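Local coordinates for probable intron-encoded endonuclease 1 (PDB 6X1J), which cuts DNA at a specific recognition sequence as a LAGLIDADG homing endonuclease and takes part in homing of a mitochondrial 21S rRNA gene intron, at residues Thr30-Ile35 with Lys110-Leu115; Lys66-Ile71 with Ile100-Gln105; Val164-Gly169 with Lys198-Ile203. One frame throughout, in Å; residues are numbered along the deposited sequence. Where two conformers were deposited one is given.

Contact 1: residues Thr30-Ile35 with Lys110-Leu115; sequences TTLSKI and KAFDKL
Leu-32 sits across from Ala-111 and Phe-112, spreading its two methyls against the turn 110-112 beside helix 113-119. Its CG stands beside the backbone N, anti to the carbonyl carbon (chi1 -63°), which carries the fork across to the other segment. One branch, CD2, comes at the Phe-112 ring obliquely, 3.7 Å from CE1, and also leans on the methyl of Ala-111. The other, CD1, lies 4.3 Å from CD1 of Leu-115. Leucine suits this place because one residue has to reach three apolar partners at once. Ala-111 suits its own place by being small: its CB fits against the backbone of the loop leading into helix 34-45, 3.2 Å from Thr-30 O. Phe-112 also makes an edge-to-face contact with Tyr-81. An alanine in place of Leu-32 would lose both methyls and is likely to leave the Phe-112 ring and the Leu-115 branch without this cover. Immediately afterwards Ser-33 takes the N-cap position, its OG capping a backbone N of the helix and its own N bonded to Gln-36 OE1, consistent with a capping box. The arrangement is thus the lead-in to helix 34-45, the first LAGLIDADG helix, held against helix 113-119, whose Leu-115 also touches Leu-40 and Ile-41.

Contact 2: residues Lys66-Ile71 with Ile100-Gln105; sequences KNKAYI and ITWRAQ. With nucleotides of chain B; nucleotides of chain C.
Thr-101 and Trp-102 lie against Lys-66, Lys-68 and Ile-71 where helix 68-77 packs on the four-stranded antiparallel sheet with which a LAGLIDADG domain reads DNA. At Thr-101, CG2 approaches the backbone of Lys-66, whose N donates a nearly straight bond (169°) to OP2 of DA14 of chain B at 2.8 Å. The NZ of Lys-66 holds OP2 of DA13 of chain B at 2.6 Å, as suits a long cation beside a phosphate backbone. Trp-102 turns to the helix and offers one face to the aliphatic chain of Lys-68. Its CG stands anti to the backbone N in Lys-68 (chi1 -176°), which carries the chain over the indole at a slant: CG makes a CH-pi contact 4.1 Å from the centroid of the five-membered ring, CE reaches CH2 of the six-membered ring at 3.3 Å, and NZ goes on to a salt bridge with Glu-72. Arg-103 leaves the strand on the side away from the helix, and its extended chain reaches a DNA base. Its NH1 and NH2 both bond to O4 of DT11 of chain C, which lies near the guanidinium plane, while NE pairs with Glu-64 and so probably fixes the group's turn. Ala-104 faces the helix again, small enough for Ile-71 to lie over the strand, its CD1 4.1 Å from Ala-104 CB and 3.3 Å from Trp-102 O.

Contact 3: residues Val164-Gly169 with Lys198-Ile203; sequences VLHTQG and KPIIYI. With nucleotides of chain C.
Gln-168 lies alongside Ile-200 and across Lys-198, just past the point where the regular antiparallel ladder ends. The strands join at the hydrogen-bonded pair Leu-165 and Ile-201, with Leu-165 N to Ile-201 O at 2.9 Å and Ile-201 N to Leu-165 O at 3.1 Å. An inverse gamma turn centred on His-166 then bends the first segment. Beyond it Thr-167 OG1 donates to Pro-199 O at 2.8 Å from above the carbonyl plane, a side-chain bond where the regular ladder has ended. From there Gln-168 can be followed outward. Its CB rests on the DNA backbone, 3.1 Å from O3' of DA15 of chain C. CG packs on CB of Lys-198 at 3.8 Å, and a bend at chi2 (86°) lays the amide over Ile-200, with CD 3.5 Å from CG2. OE1 lies 3.6 Å from C5' of DT16 of chain C. NE2 donates to ND1 of His-166 at 3.3 Å, close to both the ring and amide planes, and also bonds to Asn-195; glutamine suits the place because its amide nitrogen can serve two acceptors. The imidazole so held has DC17 of chain C over one face and Val-164 CG1 on the other. With the His-166 backbone bonded to potassium-binding Asp-148, this belongs to the second DNA-binding sheet of the LAGLIDADG fold, beside the metal site.

From the N terminus, the chain passes through 30-35 into helix 34-45, makes strands 49-51 and 60-65, and turns into helix 68-77. Strands 87-92 and 98-105 follow, and contact 2 closes this inner loop by bringing the last strand back to the start of that helix. Only then does 110-115 return to 30-35, so contact 2 is nested within contact 1. Contact 3 comes later, in series, after helix 138-148, and closes its own loop round helix 172-186. Contact 1 joins the starts of helices 34-45 and 113-119, contact 2 joins helix to sheet, and contact 3 pairs strands of the second sheet. Contacts 1 and 3 lie on opposite sides of the chain's centre.

Contact 1: residues Thr30-Ile35 with Lys110-Leu115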
loop_
_atom_site.group_PDB
_atom_site.type_symbol
_atom_site.label_atom_id
_atom_site.label_comp_id
_atom_site.label_asym_id
_atom_site.label_seq_id
_atom_site.Cartn_x
_atom_site.Cartn_y
_atom_site.Cartn_z
ATOM N N THR A 30 12.926 2.177 16.856
ATOM C CA THR A 30 14.107 2.071 15.956
ATOM C C THR A 30 13.727 1.341 14.643
ATOM O O THR A 30 13.997 1.904 13.602
ATOM C CB THR A 30 15.292 1.465 16.729
ATOM O OG1 THR A 30 14.965 0.147 17.146
ATOM C CG2 THR A 30 15.657 2.222 17.984
ATOM N N THR A 31 13.118 0.150 14.662
ATOM C CA THR A 31 12.784 -0.617 13.415
ATOM C C THR A 31 11.265 -0.911 13.296
ATOM O O THR A 31 10.584 -1.054 14.330
ATOM C CB THR A 31 13.651 -1.884 13.326
ATOM O OG1 THR A 31 13.327 -2.712 14.437
ATOM C CG2 THR A 31 15.139 -1.599 13.374
ATOM N N LEU A 32 10.735 -1.036 12.073
ATOM C CA LEU A 32 9.319 -1.467 11.880
ATOM C C LEU A 32 9.206 -2.890 12.411
ATOM O O LEU A 32 10.182 -3.621 12.336
ATOM C CB LEU A 32 8.903 -1.388 10.408
ATOM C CG LEU A 32 8.933 0.026 9.819
ATOM C CD1 LEU A 32 8.519 0.025 8.356
ATOM C CD2 LEU A 32 8.086 0.995 10.643
ATOM N N SER A 33 8.070 -3.219 13.016
ATOM C CA SER A 33 7.676 -4.604 13.343
ATOM C C SER A 33 7.617 -5.403 12.030
ATOM O O SER A 33 7.495 -4.759 10.947
ATOM C CB SER A 33 6.346 -4.615 14.085
ATOM O OG SER A 33 5.272 -4.194 13.233
ATOM N N LYS A 34 7.671 -6.735 12.144
ATOM C CA LYS A 34 7.381 -7.682 11.051
ATOM C C LYS A 34 6.046 -7.275 10.394
ATOM O O LYS A 34 6.038 -7.140 9.136
ATOM C CB LYS A 34 7.343 -9.119 11.592
ATOM C CG LYS A 34 7.356 -10.219 10.528
ATOM C CD LYS A 34 7.396 -11.643 11.089
ATOM C CE LYS A 34 7.639 -12.729 10.063
ATOM N NZ LYS A 34 6.445 -13.058 9.239
ATOM N N ILE A 35 4.981 -7.057 11.199
ATOM C CA ILE A 35 3.630 -6.734 10.657
ATOM C C ILE A 35 3.697 -5.443 9.858
ATOM O O ILE A 35 3.165 -5.396 8.718
ATOM C CB ILE A 35 2.576 -6.654 11.760
ATOM C CG1 ILE A 35 2.271 -8.050 12.311
ATOM C CG2 ILE A 35 1.337 -5.949 11.223
ATOM C CD1 ILE A 35 1.265 -8.068 13.441
ATOM N N LYS A 110 13.788 7.144 10.755
ATOM C CA LYS A 110 14.841 6.216 10.273
ATOM C C LYS A 110 14.259 4.820 10.015
ATOM O O LYS A 110 14.748 4.157 9.134
ATOM C CB LYS A 110 15.937 6.189 11.354
ATOM C CG LYS A 110 17.167 5.342 11.055
ATOM C CD LYS A 110 18.170 5.323 12.208
ATOM C CE LYS A 110 19.610 5.451 11.750
ATOM N NZ LYS A 110 19.890 6.797 11.190
ATOM N N ALA A 111 13.269 4.374 10.788
ATOM C CA ALA A 111 12.633 3.043 10.640
ATOM C C ALA A 111 12.089 2.852 9.204
ATOM O O ALA A 111 12.122 1.708 8.758
ATOM C CB ALA A 111 11.568 2.849 11.694
ATOM N N PHE A 112 11.744 3.923 8.477
ATOM C CA PHE A 112 11.159 3.886 7.112
ATOM C C PHE A 112 12.261 3.884 6.030
ATOM O O PHE A 112 11.923 3.648 4.845
ATOM C CB PHE A 112 10.162 5.041 6.902
ATOM C CG PHE A 112 8.952 5.021 7.818
ATOM C CD1 PHE A 112 8.065 3.953 7.822
ATOM C CD2 PHE A 112 8.691 6.076 8.691
ATOM C CE1 PHE A 112 6.973 3.928 8.689
ATOM C CE2 PHE A 112 7.606 6.039 9.558
ATOM C CZ PHE A 112 6.767 4.956 9.575
ATOM N N ASP A 113 13.533 4.078 6.397
ATOM C CA ASP A 113 14.645 4.295 5.428
ATOM C C ASP A 113 14.957 3.034 4.614
ATOM O O ASP A 113 15.201 3.173 3.396
ATOM C CB ASP A 113 15.914 4.749 6.151
ATOM C CG ASP A 113 15.987 6.247 6.423
ATOM O OD1 ASP A 113 15.083 6.995 5.971
ATOM O OD2 ASP A 113 16.956 6.646 7.080
ATOM N N LYS A 114 15.030 1.867 5.264
ATOM C CA LYS A 114 15.333 0.581 4.597
ATOM C C LYS A 114 14.392 0.359 3.397
ATOM O O LYS A 114 14.894 0.100 2.279
ATOM C CB LYS A 114 15.203 -0.583 5.576
ATOM C CG LYS A 114 15.620 -1.906 4.941
ATOM C CD LYS A 114 15.494 -3.097 5.849
ATOM C CE LYS A 114 14.076 -3.607 5.907
ATOM N NZ LYS A 114 13.968 -4.688 6.902
ATOM N N LEU A 115 13.078 0.419 3.621
ATOM C CA LEU A 115 12.059 0.246 2.544
ATOM C C LEU A 115 12.037 1.487 1.652
ATOM O O LEU A 115 11.866 1.350 0.439
ATOM C CB LEU A 115 10.698 -0.072 3.161
ATOM C CG LEU A 115 10.609 -1.477 3.763
ATOM C CD1 LEU A 115 9.286 -1.701 4.468
ATOM C CD2 LEU A 115 10.786 -2.547 2.699
#

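Contact 2: residues Lys66-Ile71 with Ile100-Gln105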
loop_
_atom_site.group_PDB
_atom_site.type_symbol
_atom_site.label_atom_id
_atom_site.label_comp_id
_atom_site.label_asym_id
_atom_site.label_seq_id
_atom_site.Cartn_x
_atom_site.Cartn_y
_atom_site.Cartn_z
ATOM N N LYS A 66 -9.917 7.408 -0.478
ATOM C CA LYS A 66 -11.377 7.673 -0.481
ATOM C C LYS A 66 -12.013 7.004 0.724
ATOM O O LYS A 66 -12.802 7.657 1.355
ATOM C CB LYS A 66 -12.024 7.104 -1.751
ATOM C CG LYS A 66 -13.508 7.406 -1.922
ATOM C CD LYS A 66 -14.121 6.752 -3.162
ATOM C CE LYS A 66 -15.547 7.215 -3.381
ATOM N NZ LYS A 66 -15.568 8.578 -3.975
ATOM N N ASN A 67 -11.689 5.737 1.007
ATOM C CA ASN A 67 -12.387 4.939 2.038
ATOM C C ASN A 67 -11.918 5.331 3.456
ATOM O O ASN A 67 -10.747 5.199 3.790
ATOM C CB ASN A 67 -12.224 3.474 1.704
ATOM C CG ASN A 67 -13.104 2.577 2.546
ATOM O OD1 ASN A 67 -13.869 1.783 2.008
ATOM N ND2 ASN A 67 -12.978 2.658 3.857
ATOM N N LYS A 68 -12.843 5.731 4.310
ATOM C CA LYS A 68 -12.552 6.254 5.662
ATOM C C LYS A 68 -12.151 5.102 6.561
ATOM O O LYS A 68 -11.176 5.224 7.338
ATOM C CB LYS A 68 -13.799 6.945 6.222
ATOM C CG LYS A 68 -13.637 7.623 7.583
ATOM C CD LYS A 68 -14.919 8.349 8.027
ATOM C CE LYS A 68 -14.731 9.233 9.248
ATOM N NZ LYS A 68 -14.923 8.426 10.466
ATOM N N ALA A 69 -12.898 4.021 6.533
ATOM C CA ALA A 69 -12.583 2.875 7.406
ATOM C C ALA A 69 -11.174 2.390 7.055
ATOM O O ALA A 69 -10.451 2.067 7.978
ATOM C CB ALA A 69 -13.629 1.824 7.281
ATOM N N TYR A 70 -10.764 2.435 5.774
ATOM C CA TYR A 70 -9.458 1.863 5.337
ATOM C C TYR A 70 -8.287 2.700 5.869
ATOM O O TYR A 70 -7.373 2.115 6.489
ATOM C CB TYR A 70 -9.361 1.701 3.813
ATOM C CG TYR A 70 -8.108 0.976 3.368
ATOM C CD1 TYR A 70 -7.781 -0.266 3.896
ATOM C CD2 TYR A 70 -7.241 1.516 2.429
ATOM C CE1 TYR A 70 -6.638 -0.949 3.507
ATOM C CE2 TYR A 70 -6.095 0.843 2.032
ATOM C CZ TYR A 70 -5.787 -0.391 2.569
ATOM O OH TYR A 70 -4.652 -1.062 2.187
ATOM N N ILE A 71 -8.282 4.021 5.617
ATOM C CA ILE A 71 -7.221 4.912 6.143
ATOM C C ILE A 71 -7.155 4.816 7.672
ATOM O O ILE A 71 -6.019 4.850 8.224
ATOM C CB ILE A 71 -7.364 6.365 5.658
ATOM C CG1 ILE A 71 -6.092 7.158 5.957
ATOM C CG2 ILE A 71 -8.571 7.026 6.283
ATOM C CD1 ILE A 71 -5.959 8.472 5.156
ATOM N N ILE A 100 -13.858 14.358 -2.503
ATOM C CA ILE A 100 -13.583 14.075 -1.060
ATOM C C ILE A 100 -12.550 12.950 -0.963
ATOM O O ILE A 100 -12.806 11.904 -1.533
ATOM C CB ILE A 100 -14.878 13.680 -0.308
ATOM C CG1 ILE A 100 -15.928 14.798 -0.356
ATOM C CG2 ILE A 100 -14.583 13.240 1.118
ATOM C CD1 ILE A 100 -15.712 15.873 0.677
ATOM N N THR A 101 -11.479 13.139 -0.183
ATOM C CA THR A 101 -10.561 12.061 0.266
ATOM C C THR A 101 -10.219 12.289 1.738
ATOM O O THR A 101 -10.500 13.369 2.239
ATOM C CB THR A 101 -9.278 12.049 -0.576
ATOM O OG1 THR A 101 -8.792 13.388 -0.568
ATOM C CG2 THR A 101 -9.484 11.613 -2.003
ATOM N N TRP A 102 -9.637 11.287 2.392
ATOM C CA TRP A 102 -9.063 11.373 3.756
ATOM C C TRP A 102 -7.523 11.324 3.665
ATOM O O TRP A 102 -6.991 10.574 2.809
ATOM C CB TRP A 102 -9.637 10.274 4.665
ATOM C CG TRP A 102 -11.102 10.452 4.960
ATOM C CD1 TRP A 102 -12.139 10.102 4.145
ATOM C CD2 TRP A 102 -11.707 11.060 6.124
ATOM N NE1 TRP A 102 -13.336 10.432 4.722
ATOM C CE2 TRP A 102 -13.107 11.006 5.940
ATOM C CE3 TRP A 102 -11.210 11.616 7.308
ATOM C CZ2 TRP A 102 -14.012 11.494 6.875
ATOM C CZ3 TRP A 102 -12.107 12.093 8.243
ATOM C CH2 TRP A 102 -13.490 12.051 8.019
ATOM N N ARG A 103 -6.830 12.117 4.496
ATOM C CA ARG A 103 -5.350 12.269 4.477
ATOM C C ARG A 103 -4.800 12.057 5.891
ATOM O O ARG A 103 -5.467 12.438 6.882
ATOM C CB ARG A 103 -4.919 13.638 3.932
ATOM C CG ARG A 103 -5.252 13.876 2.465
ATOM C CD ARG A 103 -4.531 15.098 1.911
ATOM N NE ARG A 103 -4.759 15.319 0.489
ATOM C CZ ARG A 103 -4.235 16.305 -0.241
ATOM N NH1 ARG A 103 -3.449 17.214 0.311
ATOM N NH2 ARG A 103 -4.502 16.385 -1.535
ATOM N N ALA A 104 -3.614 11.465 5.967
ATOM C CA ALA A 104 -2.831 11.275 7.200
ATOM C C ALA A 104 -1.352 11.238 6.790
ATOM O O ALA A 104 -1.098 11.098 5.539
ATOM C CB ALA A 104 -3.281 10.014 7.900
ATOM N N GLN A 105 -0.428 11.422 7.754
ATOM C CA GLN A 105 1.044 11.412 7.532
ATOM C C GLN A 105 1.726 10.721 8.718
ATOM O O GLN A 105 1.262 10.936 9.874
ATOM C CB GLN A 105 1.591 12.842 7.425
ATOM C CG GLN A 105 1.083 13.625 6.221
ATOM C CD GLN A 105 -0.334 14.146 6.356
ATOM O OE1 GLN A 105 -0.851 14.369 7.461
ATOM N NE2 GLN A 105 -0.979 14.334 5.209
ATOM P P DA B 13 -13.638 8.624 -6.714
ATOM O OP1 DA B 13 -14.499 7.404 -6.847
ATOM O OP2 DA B 13 -13.944 9.672 -5.743
ATOM O "O5'" DA B 13 -12.154 8.147 -6.353
ATOM C "C5'" DA B 13 -11.658 6.891 -6.806
ATOM C "C4'" DA B 13 -10.167 6.794 -6.568
ATOM O "O4'" DA B 13 -9.446 7.897 -7.176
ATOM C "C3'" DA B 13 -9.725 6.787 -5.109
ATOM O "O3'" DA B 13 -8.667 5.828 -4.983
ATOM C "C2'" DA B 13 -9.248 8.206 -4.888
ATOM C "C1'" DA B 13 -8.621 8.527 -6.217
ATOM N N9 DA B 13 -8.540 9.950 -6.564
ATOM C C8 DA B 13 -9.161 11.029 -5.984
ATOM N N7 DA B 13 -8.847 12.179 -6.536
ATOM C C5 DA B 13 -7.990 11.831 -7.567
ATOM C C6 DA B 13 -7.321 12.588 -8.540
ATOM N N6 DA B 13 -7.418 13.914 -8.654
ATOM N N1 DA B 13 -6.527 11.925 -9.409
ATOM C C2 DA B 13 -6.412 10.598 -9.297
ATOM N N3 DA B 13 -6.973 9.782 -8.415
ATOM C C4 DA B 13 -7.790 10.461 -7.595
ATOM P P DT C 11 -3.597 26.124 -2.062
ATOM O OP1 DT C 11 -3.638 27.602 -2.311
ATOM O OP2 DT C 11 -4.871 25.381 -1.863
ATOM O "O5'" DT C 11 -2.788 25.428 -3.253
ATOM C "C5'" DT C 11 -1.399 25.710 -3.470
ATOM C "C4'" DT C 11 -0.878 24.944 -4.660
ATOM O "O4'" DT C 11 -0.560 23.595 -4.259
ATOM C "C3'" DT C 11 -1.816 24.809 -5.857
ATOM O "O3'" DT C 11 -0.921 24.846 -6.968
ATOM C "C2'" DT C 11 -2.406 23.428 -5.678
ATOM C "C1'" DT C 11 -1.221 22.670 -5.101
ATOM N N1 DT C 11 -1.547 21.488 -4.288
ATOM C C2 DT C 11 -0.795 20.349 -4.456
ATOM O O2 DT C 11 0.108 20.254 -5.274
ATOM N N3 DT C 11 -1.155 19.305 -3.642
ATOM C C4 DT C 11 -2.161 19.288 -2.699
ATOM O O4 DT C 11 -2.356 18.272 -2.032
ATOM C C5 DT C 11 -2.905 20.516 -2.571
ATOM C C7 DT C 11 -4.003 20.597 -1.558
ATOM C C6 DT C 11 -2.554 21.548 -3.349
ATOM P P DA B 14 -8.134 5.375 -3.580
ATOM O OP1 DA B 14 -7.688 3.953 -3.648
ATOM O OP2 DA B 14 -9.231 5.611 -2.561
ATOM O "O5'" DA B 14 -6.967 6.443 -3.394
ATOM C "C5'" DA B 14 -5.558 6.152 -3.533
ATOM C "C4'" DA B 14 -5.117 6.329 -4.968
ATOM O "O4'" DA B 14 -5.602 7.597 -5.502
ATOM C "C3'" DA B 14 -3.614 6.315 -5.217
ATOM O "O3'" DA B 14 -3.510 5.781 -6.542
ATOM C "C2'" DA B 14 -3.286 7.797 -5.310
ATOM C "C1'" DA B 14 -4.518 8.344 -6.006
ATOM N N9 DA B 14 -4.827 9.754 -5.814
ATOM C C8 DA B 14 -5.594 10.317 -4.825
ATOM N N7 DA B 14 -5.693 11.621 -4.914
ATOM C C5 DA B 14 -4.927 11.938 -6.026
ATOM C C6 DA B 14 -4.621 13.157 -6.645
ATOM N N6 DA B 14 -5.096 14.333 -6.239
ATOM N N1 DA B 14 -3.819 13.129 -7.728
ATOM C C2 DA B 14 -3.342 11.951 -8.138
ATOM N N3 DA B 14 -3.564 10.736 -7.646
ATOM C C4 DA B 14 -4.374 10.800 -6.578
#

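Contact 3: residues Val164-Gly169 with Lys198-Ile203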
loop_
_atom_site.group_PDB
_atom_site.type_symbol
_atom_site.label_atom_id
_atom_site.label_comp_id
_atom_site.label_asym_id
_atom_site.label_seq_id
_atom_site.Cartn_x
_atom_site.Cartn_y
_atom_site.Cartn_z
ATOM N N VAL A 164 -7.247 -8.456 -11.008
ATOM C CA VAL A 164 -6.207 -7.578 -11.585
ATOM C C VAL A 164 -5.435 -6.944 -10.420
ATOM O O VAL A 164 -6.067 -6.622 -9.372
ATOM C CB VAL A 164 -6.854 -6.544 -12.494
ATOM C CG1 VAL A 164 -5.829 -5.683 -13.150
ATOM C CG2 VAL A 164 -7.709 -7.200 -13.559
ATOM N N LEU A 165 -4.122 -6.793 -10.580
ATOM C CA LEU A 165 -3.339 -5.772 -9.848
ATOM C C LEU A 165 -2.964 -4.687 -10.847
ATOM O O LEU A 165 -2.344 -5.003 -11.912
ATOM C CB LEU A 165 -2.121 -6.433 -9.201
ATOM C CG LEU A 165 -2.451 -7.418 -8.087
ATOM C CD1 LEU A 165 -1.301 -8.365 -7.815
ATOM C CD2 LEU A 165 -2.790 -6.665 -6.794
ATOM N N HIS A 166 -3.322 -3.450 -10.527
ATOM C CA HIS A 166 -3.107 -2.281 -11.417
ATOM C C HIS A 166 -1.696 -1.733 -11.213
ATOM O O HIS A 166 -1.513 -0.771 -10.430
ATOM C CB HIS A 166 -4.262 -1.299 -11.235
ATOM C CG HIS A 166 -5.547 -1.842 -11.778
ATOM N ND1 HIS A 166 -5.821 -1.838 -13.125
ATOM C CD2 HIS A 166 -6.592 -2.453 -11.185
ATOM C CE1 HIS A 166 -6.997 -2.393 -13.347
ATOM N NE2 HIS A 166 -7.490 -2.787 -12.166
ATOM N N THR A 167 -0.742 -2.287 -11.975
ATOM C CA THR A 167 0.713 -1.974 -11.932
ATOM C C THR A 167 1.112 -0.978 -13.026
ATOM O O THR A 167 2.311 -0.955 -13.398
ATOM C CB THR A 167 1.521 -3.266 -12.061
ATOM O OG1 THR A 167 1.070 -4.003 -13.211
ATOM C CG2 THR A 167 1.415 -4.103 -10.809
ATOM N N GLN A 168 0.182 -0.151 -13.508
ATOM C CA GLN A 168 0.420 0.722 -14.685
ATOM C C GLN A 168 1.692 1.548 -14.484
ATOM O O GLN A 168 2.413 1.729 -15.474
ATOM C CB GLN A 168 -0.781 1.620 -15.018
ATOM C CG GLN A 168 -1.923 0.875 -15.711
ATOM C CD GLN A 168 -2.856 0.230 -14.725
ATOM O OE1 GLN A 168 -2.425 -0.137 -13.632
ATOM N NE2 GLN A 168 -4.140 0.161 -15.081
ATOM N N GLY A 169 1.952 2.008 -13.265
ATOM C CA GLY A 169 3.073 2.911 -12.938
ATOM C C GLY A 169 4.442 2.229 -13.033
ATOM O O GLY A 169 5.435 2.936 -12.928
ATOM N N LYS A 198 -0.089 0.425 -20.696
ATOM C CA LYS A 198 0.766 0.196 -19.501
ATOM C C LYS A 198 0.468 -1.177 -18.903
ATOM O O LYS A 198 -0.610 -1.742 -19.054
ATOM C CB LYS A 198 0.607 1.355 -18.531
ATOM C CG LYS A 198 0.982 2.705 -19.124
ATOM C CD LYS A 198 0.881 3.847 -18.126
ATOM C CE LYS A 198 1.814 5.002 -18.429
ATOM N NZ LYS A 198 1.257 5.851 -19.509
ATOM N N PRO A 199 1.466 -1.814 -18.271
ATOM C CA PRO A 199 1.319 -3.199 -17.834
ATOM C C PRO A 199 0.449 -3.420 -16.588
ATOM O O PRO A 199 0.610 -2.646 -15.664
ATOM C CB PRO A 199 2.760 -3.637 -17.517
ATOM C CG PRO A 199 3.512 -2.350 -17.262
ATOM C CD PRO A 199 2.821 -1.285 -18.085
ATOM N N ILE A 200 -0.317 -4.527 -16.558
ATOM C CA ILE A 200 -1.110 -4.970 -15.367
ATOM C C ILE A 200 -0.941 -6.471 -15.197
ATOM O O ILE A 200 -0.472 -7.130 -16.143
ATOM C CB ILE A 200 -2.595 -4.616 -15.515
ATOM C CG1 ILE A 200 -3.248 -5.327 -16.704
ATOM C CG2 ILE A 200 -2.766 -3.113 -15.604
ATOM C CD1 ILE A 200 -4.730 -5.063 -16.830
ATOM N N ILE A 201 -1.320 -6.987 -14.044
ATOM C CA ILE A 201 -1.207 -8.424 -13.678
ATOM C C ILE A 201 -2.612 -8.990 -13.645
ATOM O O ILE A 201 -3.392 -8.527 -12.802
ATOM C CB ILE A 201 -0.482 -8.585 -12.330
ATOM C CG1 ILE A 201 0.889 -7.903 -12.359
ATOM C CG2 ILE A 201 -0.371 -10.055 -11.933
ATOM C CD1 ILE A 201 1.735 -8.121 -11.100
ATOM N N TYR A 202 -2.924 -9.912 -14.559
ATOM C CA TYR A 202 -4.214 -10.631 -14.662
ATOM C C TYR A 202 -4.043 -11.896 -13.831
ATOM O O TYR A 202 -3.038 -12.637 -14.050
ATOM C CB TYR A 202 -4.520 -10.890 -16.148
ATOM C CG TYR A 202 -5.586 -11.910 -16.467
ATOM C CD1 TYR A 202 -6.923 -11.548 -16.578
ATOM C CD2 TYR A 202 -5.260 -13.237 -16.714
ATOM C CE1 TYR A 202 -7.905 -12.480 -16.890
ATOM C CE2 TYR A 202 -6.230 -14.188 -17.014
ATOM C CZ TYR A 202 -7.560 -13.806 -17.114
ATOM O OH TYR A 202 -8.528 -14.728 -17.395
ATOM N N ILE A 203 -4.943 -12.135 -12.884
ATOM C CA ILE A 203 -4.998 -13.396 -12.092
ATOM C C ILE A 203 -6.189 -14.195 -12.591
ATOM O O ILE A 203 -7.316 -13.831 -12.283
ATOM C CB ILE A 203 -5.130 -13.119 -10.593
ATOM C CG1 ILE A 203 -4.009 -12.194 -10.103
ATOM C CG2 ILE A 203 -5.215 -14.438 -9.804
ATOM C CD1 ILE A 203 -4.233 -11.622 -8.691
ATOM P P DC C 17 -5.070 2.024 -8.365
ATOM O OP1 DC C 17 -4.709 2.996 -7.307
ATOM O OP2 DC C 17 -4.025 1.062 -8.822
ATOM O "O5'" DC C 17 -6.385 1.264 -7.871
ATOM C "C5'" DC C 17 -7.113 0.225 -8.592
ATOM C "C4'" DC C 17 -8.528 0.691 -8.865
ATOM O "O4'" DC C 17 -8.588 1.550 -10.040
ATOM C "C3'" DC C 17 -9.623 -0.363 -9.044
ATOM O "O3'" DC C 17 -10.732 0.013 -8.189
ATOM C "C2'" DC C 17 -9.918 -0.296 -10.532
ATOM C "C1'" DC C 17 -9.646 1.144 -10.894
ATOM N N1 DC C 17 -9.225 1.382 -12.304
ATOM C C2 DC C 17 -9.760 2.460 -13.034
ATOM O O2 DC C 17 -10.614 3.191 -12.503
ATOM N N3 DC C 17 -9.335 2.676 -14.300
ATOM C C4 DC C 17 -8.389 1.899 -14.827
ATOM N N4 DC C 17 -8.016 2.133 -16.088
ATOM C C5 DC C 17 -7.814 0.817 -14.102
ATOM C C6 DC C 17 -8.240 0.612 -12.847
ATOM P P DT C 16 -0.755 4.421 -12.170
ATOM O OP1 DT C 16 -1.356 5.707 -11.870
ATOM O OP2 DT C 16 0.320 3.940 -11.273
ATOM O "O5'" DT C 16 -1.700 3.153 -12.077
ATOM C "C5'" DT C 16 -3.081 3.176 -12.430
ATOM C "C4'" DT C 16 -3.941 3.628 -11.271
ATOM O "O4'" DT C 16 -4.728 4.738 -11.747
ATOM C "C3'" DT C 16 -4.973 2.596 -10.868
ATOM O "O3'" DT C 16 -5.519 2.875 -9.595
ATOM C "C2'" DT C 16 -6.069 2.824 -11.882
ATOM C "C1'" DT C 16 -6.062 4.319 -12.021
ATOM N N1 DT C 16 -6.396 4.864 -13.326
ATOM C C2 DT C 16 -7.313 5.884 -13.362
ATOM O O2 DT C 16 -7.971 6.224 -12.390
ATOM N N3 DT C 16 -7.457 6.478 -14.589
ATOM C C4 DT C 16 -6.777 6.167 -15.751
ATOM O O4 DT C 16 -7.012 6.793 -16.779
ATOM C C5 DT C 16 -5.783 5.128 -15.622
ATOM C C7 DT C 16 -4.976 4.741 -16.821
ATOM C C6 DT C 16 -5.622 4.557 -14.424
ATOM P P DA C 15 -0.200 9.299 -17.038
ATOM O OP1 DA C 15 1.079 9.969 -16.810
ATOM O OP2 DA C 15 -0.721 9.079 -18.399
ATOM O "O5'" DA C 15 -0.058 7.909 -16.278
ATOM C "C5'" DA C 15 0.512 7.904 -14.950
ATOM C "C4'" DA C 15 -0.187 6.909 -14.052
ATOM O "O4'" DA C 15 -1.526 7.371 -13.770
ATOM C "C3'" DA C 15 -0.353 5.509 -14.632
ATOM O "O3'" DA C 15 -0.190 4.416 -13.695
ATOM C "C2'" DA C 15 -1.737 5.562 -15.264
ATOM C "C1'" DA C 15 -2.503 6.510 -14.366
ATOM N N9 DA C 15 -3.445 7.394 -15.029
ATOM C C8 DA C 15 -3.441 7.922 -16.301
ATOM N N7 DA C 15 -4.349 8.846 -16.488
ATOM C C5 DA C 15 -4.945 8.983 -15.240
ATOM C C6 DA C 15 -5.944 9.847 -14.756
ATOM N N6 DA C 15 -6.574 10.740 -15.514
ATOM N N1 DA C 15 -6.286 9.748 -13.452
ATOM C C2 DA C 15 -5.653 8.846 -12.688
ATOM N N3 DA C 15 -4.699 7.977 -13.027
ATOM C C4 DA C 15 -4.385 8.105 -14.330
#